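PDB 5UOF: alpha,alpha-trehalose-phosphate synthase (UDP-forming) from Burkholderia multivorans, which belongs to glycosyltransferase family 20 and has the GT-B fold, in which two Rossmann-like domains face each other across a cleft. Local coordinates for residues D190-T196 against K229-I235; P166-P170 against D199-F203. All coordinates share one frame; numbering follows the deposited sequence. Where two conformers were deposited one is given.

Contact 1 of 2, residues D190-T196 against K229-I235; sequences DVTGFQT and KVAAYPI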
loop_
_atom_site.group_PDB
_atom_site.type_symbol
_atom_site.label_atom_id
_atom_site.label_comp_id
_atom_site.label_asym_id
_atom_site.label_seq_id
_atom_site.Cartn_x
_atom_site.Cartn_y
_atom_site.Cartn_z
ATOM N N ASP A 190 24.512 1.874 -12.905
ATOM C CA ASP A 190 25.322 0.686 -12.654
ATOM C C ASP A 190 25.143 0.175 -11.236
ATOM O O ASP A 190 25.299 -1.026 -10.991
ATOM C CB ASP A 190 26.796 0.984 -12.907
ATOM C CG ASP A 190 27.029 1.495 -14.292
ATOM O OD1 ASP A 190 26.870 0.700 -15.241
ATOM O OD2 ASP A 190 27.310 2.701 -14.426
ATOM N N VAL A 191 24.830 1.068 -10.301
ATOM C CA VAL A 191 24.559 0.714 -8.914
ATOM C C VAL A 191 23.274 1.409 -8.489
ATOM O O VAL A 191 23.140 2.631 -8.645
ATOM C CB VAL A 191 25.715 1.114 -7.976
ATOM C CG1 VAL A 191 25.412 0.671 -6.536
ATOM C CG2 VAL A 191 27.060 0.537 -8.460
ATOM N N THR A 192 22.323 0.636 -7.974
ATOM C CA THR A 192 21.072 1.164 -7.441
ATOM C C THR A 192 21.003 0.780 -5.969
ATOM O O THR A 192 20.837 -0.400 -5.641
ATOM C CB THR A 192 19.881 0.623 -8.230
ATOM O OG1 THR A 192 20.046 0.967 -9.613
ATOM C CG2 THR A 192 18.596 1.228 -7.732
ATOM N N GLY A 193 21.143 1.767 -5.092
ATOM C CA GLY A 193 21.228 1.533 -3.662
ATOM C C GLY A 193 19.969 1.968 -2.946
ATOM O O GLY A 193 19.321 2.944 -3.335
ATOM N N PHE A 194 19.639 1.228 -1.889
ATOM C CA PHE A 194 18.441 1.429 -1.093
ATOM C C PHE A 194 18.799 1.499 0.385
ATOM O O PHE A 194 19.887 1.101 0.806
ATOM C CB PHE A 194 17.433 0.296 -1.321
ATOM C CG PHE A 194 16.983 0.176 -2.749
ATOM C CD1 PHE A 194 15.905 0.908 -3.200
ATOM C CD2 PHE A 194 17.658 -0.651 -3.632
ATOM C CE1 PHE A 194 15.494 0.819 -4.522
ATOM C CE2 PHE A 194 17.256 -0.752 -4.949
ATOM C CZ PHE A 194 16.164 -0.019 -5.389
ATOM N N GLN A 195 17.843 1.973 1.187
ATOM C CA GLN A 195 18.084 2.060 2.625
ATOM C C GLN A 195 18.150 0.676 3.269
ATOM O O GLN A 195 19.041 0.409 4.086
ATOM C CB GLN A 195 17.008 2.920 3.298
ATOM C CG GLN A 195 17.099 4.426 2.934
ATOM C CD GLN A 195 18.091 5.215 3.801
ATOM O OE1 GLN A 195 19.026 4.655 4.388
ATOM N NE2 GLN A 195 17.869 6.523 3.897
ATOM N N THR A 196 17.199 -0.213 2.949
ATOM C CA THR A 196 17.077 -1.469 3.686
ATOM C C THR A 196 16.988 -2.650 2.730
ATOM O O THR A 196 16.714 -2.490 1.542
ATOM C CB THR A 196 15.839 -1.486 4.597
ATOM O OG1 THR A 196 14.646 -1.491 3.799
ATOM C CG2 THR A 196 15.825 -0.277 5.537
ATOM N N LYS A 229 24.059 -3.555 -10.172
ATOM C CA LYS A 229 24.327 -3.948 -8.793
ATOM C C LYS A 229 23.257 -3.337 -7.898
ATOM O O LYS A 229 23.117 -2.110 -7.842
ATOM C CB LYS A 229 25.719 -3.478 -8.376
ATOM C CG LYS A 229 25.944 -3.422 -6.885
ATOM C CD LYS A 229 26.396 -4.754 -6.354
ATOM C CE LYS A 229 26.877 -4.623 -4.922
ATOM N NZ LYS A 229 27.244 -5.960 -4.398
ATOM N N VAL A 230 22.506 -4.185 -7.196
ATOM C CA VAL A 230 21.390 -3.756 -6.362
ATOM C C VAL A 230 21.721 -4.133 -4.922
ATOM O O VAL A 230 22.009 -5.302 -4.636
ATOM C CB VAL A 230 20.069 -4.392 -6.818
ATOM C CG1 VAL A 230 18.909 -3.863 -5.988
ATOM C CG2 VAL A 230 19.831 -4.090 -8.298
ATOM N N ALA A 231 21.693 -3.149 -4.025
ATOM C CA ALA A 231 22.160 -3.400 -2.665
ATOM C C ALA A 231 21.544 -2.387 -1.712
ATOM O O ALA A 231 21.043 -1.336 -2.126
ATOM C CB ALA A 231 23.690 -3.344 -2.572
ATOM N N ALA A 232 21.606 -2.723 -0.421
ATOM C CA ALA A 232 21.158 -1.857 0.660
ATOM C C ALA A 232 22.368 -1.225 1.334
ATOM O O ALA A 232 23.361 -1.914 1.610
ATOM C CB ALA A 232 20.340 -2.635 1.697
ATOM N N TYR A 233 22.289 0.084 1.572
ATOM C CA TYR A 233 23.336 0.869 2.237
ATOM C C TYR A 233 22.645 1.746 3.273
ATOM O O TYR A 233 22.417 2.936 3.028
ATOM C CB TYR A 233 24.114 1.752 1.249
ATOM C CG TYR A 233 24.616 1.086 -0.019
ATOM C CD1 TYR A 233 23.765 0.856 -1.091
ATOM C CD2 TYR A 233 25.955 0.738 -0.169
ATOM C CE1 TYR A 233 24.224 0.259 -2.257
ATOM C CE2 TYR A 233 26.431 0.151 -1.333
ATOM C CZ TYR A 233 25.555 -0.081 -2.378
ATOM O OH TYR A 233 26.001 -0.665 -3.534
ATOM N N PRO A 234 22.231 1.180 4.409
ATOM C CA PRO A 234 21.508 1.981 5.414
ATOM C C PRO A 234 22.356 3.145 5.920
ATOM O O PRO A 234 23.504 2.965 6.319
ATOM C CB PRO A 234 21.215 0.969 6.531
ATOM C CG PRO A 234 22.138 -0.196 6.285
ATOM C CD PRO A 234 22.316 -0.240 4.786
ATOM N N ILE A 235 21.781 4.345 5.897
ATOM C CA ILE A 235 22.504 5.553 6.293
ATOM C C ILE A 235 22.562 5.635 7.813
ATOM O O ILE A 235 21.528 5.567 8.492
ATOM C CB ILE A 235 21.834 6.808 5.709
ATOM C CG1 ILE A 235 21.932 6.812 4.184
ATOM C CG2 ILE A 235 22.477 8.078 6.281
ATOM C CD1 ILE A 235 21.416 8.105 3.537
#
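Lys229 reaches to both sides of Val191: its N lies 2.9 Å from Asp190 O and donates to it, and its carbonyl accepts the N-H of Thr192. Two residues on, Ala231 repeats the pattern, giving a weak bond to Thr192 O and receiving the N-H of Phe194. Tyr233 carries the ladder past the end of the strand, with its N 2.7 Å from Phe194 O. This is regular parallel pairing, the strand axes 4.7 Å apart and 18° from alignment. CA-H...O contacts fill in between, as from Ala232 CA to Phe194 O.

One side-chain bond extends the pairing. A bend at chi2 (-85°) turns the amide of Gln195 toward Ile235, whose N donates to Gln195 OE1 at 3.2 Å in the carbonyl plane. NE2 goes to His164 O, so both ends of the amide are gripped and its rotation is fixed.

The apolar contacts lie on two faces. On one, Val230 CG1 comes to the edge of the Phe194 ring, 3.7 Å from CE2. On the other, the Tyr233 ring lies along the strand with CE1 3.5 Å from Gly193 CA; lacking a side chain, the glycine lets the ring edge approach its backbone. Farther along, the tyrosine crosses Val191 at about a right angle, while its OH bonds Asp460. Ala232, with only a methyl for a side chain, brings CB to 3.5 Å from Thr196 C; Thr196 is the N-cap of helix 197-209.

Strand 159-162 pairs with the other edge of 191-194, and Asp190 forms salt bridges with Arg151 and Arg226. Helix 450-472 covers the face bearing Lys229 and Tyr233; helix 197-209 packs on Phe194 and Val230.

Contact 2 of 2, residues P166-P170 against D199-F203; sequences PFPSP and DRQAF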
loop_
_atom_site.group_PDB
_atom_site.type_symbol
_atom_site.label_atom_id
_atom_site.label_comp_id
_atom_site.label_asym_id
_atom_site.label_seq_id
_atom_site.Cartn_x
_atom_site.Cartn_y
_atom_site.Cartn_z
ATOM N N PRO A 166 11.619 5.015 1.169
ATOM C CA PRO A 166 11.353 3.591 0.912
ATOM C C PRO A 166 11.160 3.312 -0.568
ATOM O O PRO A 166 10.851 4.203 -1.358
ATOM C CB PRO A 166 10.051 3.327 1.687
ATOM C CG PRO A 166 9.984 4.445 2.728
ATOM C CD PRO A 166 10.549 5.631 1.970
ATOM N N PHE A 167 11.372 2.052 -0.951
ATOM C CA PHE A 167 10.928 1.614 -2.272
ATOM C C PHE A 167 9.789 0.629 -2.081
ATOM O O PHE A 167 9.983 -0.423 -1.452
ATOM C CB PHE A 167 12.050 0.984 -3.095
ATOM C CG PHE A 167 11.699 0.849 -4.543
ATOM C CD1 PHE A 167 11.805 1.940 -5.383
ATOM C CD2 PHE A 167 11.217 -0.351 -5.055
ATOM C CE1 PHE A 167 11.448 1.837 -6.731
ATOM C CE2 PHE A 167 10.872 -0.460 -6.403
ATOM C CZ PHE A 167 10.999 0.634 -7.237
ATOM N N PRO A 168 8.593 0.941 -2.577
ATOM C CA PRO A 168 7.429 0.105 -2.288
ATOM C C PRO A 168 7.443 -1.209 -3.054
ATOM O O PRO A 168 8.032 -1.331 -4.130
ATOM C CB PRO A 168 6.253 0.984 -2.719
ATOM C CG PRO A 168 6.814 1.798 -3.861
ATOM C CD PRO A 168 8.274 2.039 -3.512
ATOM N N SER A 169 6.768 -2.206 -2.468
ATOM C CA SER A 169 6.584 -3.490 -3.131
ATOM C C SER A 169 5.797 -3.311 -4.439
ATOM O O SER A 169 5.113 -2.303 -4.628
ATOM C CB SER A 169 5.861 -4.453 -2.193
ATOM O OG SER A 169 4.621 -3.906 -1.797
ATOM N N PRO A 170 5.904 -4.270 -5.369
ATOM C CA PRO A 170 5.347 -4.032 -6.721
ATOM C C PRO A 170 3.862 -3.711 -6.729
ATOM O O PRO A 170 3.426 -2.848 -7.500
ATOM C CB PRO A 170 5.650 -5.344 -7.460
ATOM C CG PRO A 170 6.834 -5.921 -6.745
ATOM C CD PRO A 170 6.689 -5.518 -5.308
ATOM N N ASP A 199 13.661 -2.725 0.935
ATOM C CA ASP A 199 13.593 -1.874 -0.252
ATOM C C ASP A 199 14.279 -2.550 -1.433
ATOM O O ASP A 199 13.750 -2.572 -2.550
ATOM C CB ASP A 199 14.256 -0.517 0.031
ATOM C CG ASP A 199 13.600 0.230 1.171
ATOM O OD1 ASP A 199 12.353 0.299 1.198
ATOM O OD2 ASP A 199 14.339 0.748 2.038
ATOM N N ARG A 200 15.475 -3.090 -1.200
ATOM C CA ARG A 200 16.194 -3.817 -2.241
ATOM C C ARG A 200 15.364 -4.975 -2.780
ATOM O O ARG A 200 15.303 -5.194 -3.999
ATOM C CB ARG A 200 17.527 -4.322 -1.678
ATOM C CG ARG A 200 18.347 -5.156 -2.647
ATOM C CD ARG A 200 19.305 -6.101 -1.925
ATOM N NE ARG A 200 18.580 -7.045 -1.077
ATOM C CZ ARG A 200 17.912 -8.100 -1.539
ATOM N NH1 ARG A 200 17.875 -8.351 -2.843
ATOM N NH2 ARG A 200 17.274 -8.903 -0.698
ATOM N N GLN A 201 14.711 -5.724 -1.885
ATOM C CA GLN A 201 13.919 -6.869 -2.321
ATOM C C GLN A 201 12.674 -6.436 -3.082
ATOM O O GLN A 201 12.258 -7.133 -4.012
ATOM C CB GLN A 201 13.518 -7.733 -1.124
ATOM C CG GLN A 201 12.877 -9.054 -1.537
ATOM C CD GLN A 201 13.846 -9.973 -2.270
ATOM O OE1 GLN A 201 14.915 -10.300 -1.753
ATOM N NE2 GLN A 201 13.472 -10.404 -3.472
ATOM N N ALA A 202 12.060 -5.309 -2.699
ATOM C CA ALA A 202 10.897 -4.815 -3.435
ATOM C C ALA A 202 11.252 -4.522 -4.885
ATOM O O ALA A 202 10.497 -4.863 -5.807
ATOM C CB ALA A 202 10.341 -3.557 -2.762
ATOM N N PHE A 203 12.400 -3.878 -5.107
ATOM C CA PHE A 203 12.852 -3.596 -6.465
ATOM C C PHE A 203 13.149 -4.891 -7.211
ATOM O O PHE A 203 12.726 -5.074 -8.359
ATOM C CB PHE A 203 14.083 -2.690 -6.402
ATOM C CG PHE A 203 14.649 -2.323 -7.742
ATOM C CD1 PHE A 203 14.009 -1.391 -8.549
ATOM C CD2 PHE A 203 15.840 -2.884 -8.188
ATOM C CE1 PHE A 203 14.536 -1.042 -9.790
ATOM C CE2 PHE A 203 16.374 -2.536 -9.428
ATOM C CZ PHE A 203 15.718 -1.614 -10.229
HETATM O O HOH W 1 8.476 -2.915 -6.486
#
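Phe167 turns its ring opposite its own backbone nitrogen (chi1 -166°), laying it along helix 197-209, while Asp199 swings its carboxylate back beside its backbone N (chi1 -60°), toward the loop. Asp199 OD1 thereby receives the N-H of Phe167, with 2.9 Å between OD1 and Phe167 N, in a nearly straight bond (164°) that arrives from above the carboxylate plane. OD2 takes the N-H of Thr196, so a single aspartate, three residues into the helix, serves both the loop and the helix start.

The Phe167 ring makes a T-shaped pair with Phe203, whose edge points at its face; the centroids are 5.6 Å apart. Pro168 CD lies over the rim of the opposite face. Ala202 is small enough to sit under the loop, its CB 3.4 Å from Phe167 O; the same methyl also meets Phe167 CD2 at the ring edge. A water donates to both Pro168 O and Ala202 O, bridging two carbonyl oxygens, neither of which can donate to the other.

Beyond lies the dimer partner, where Ser169 OG, bonded to Asp171 of its own chain, also has a weak bond to Ser169 of the second subunit. The arrangement is that of a Rossmann-like domain: the loop leaving one parallel strand packs on the helix that follows the next.

In the fold
From the N terminus the chain meets 166-170 first, just after strand 159-162, then 190-196, 199-203 and finally 229-235. Contact 2 closes a loop holding helices 170-173 and 179-186 and strand 191-194. Contact 1 closes a second, holding helix 197-209 and strands 213-215 and 221-223, antiparallel to each other. The two loops cross, because 190-196 falls inside the first and 199-203 inside the second. Strand 191-194 runs almost directly into helix 197-209, and the contacts touch where Phe194 packs against Phe167, Asp199 and Phe203. Together they tie the N-terminal domain's central sheet to one covering helix and to the loop beside the subunit interface.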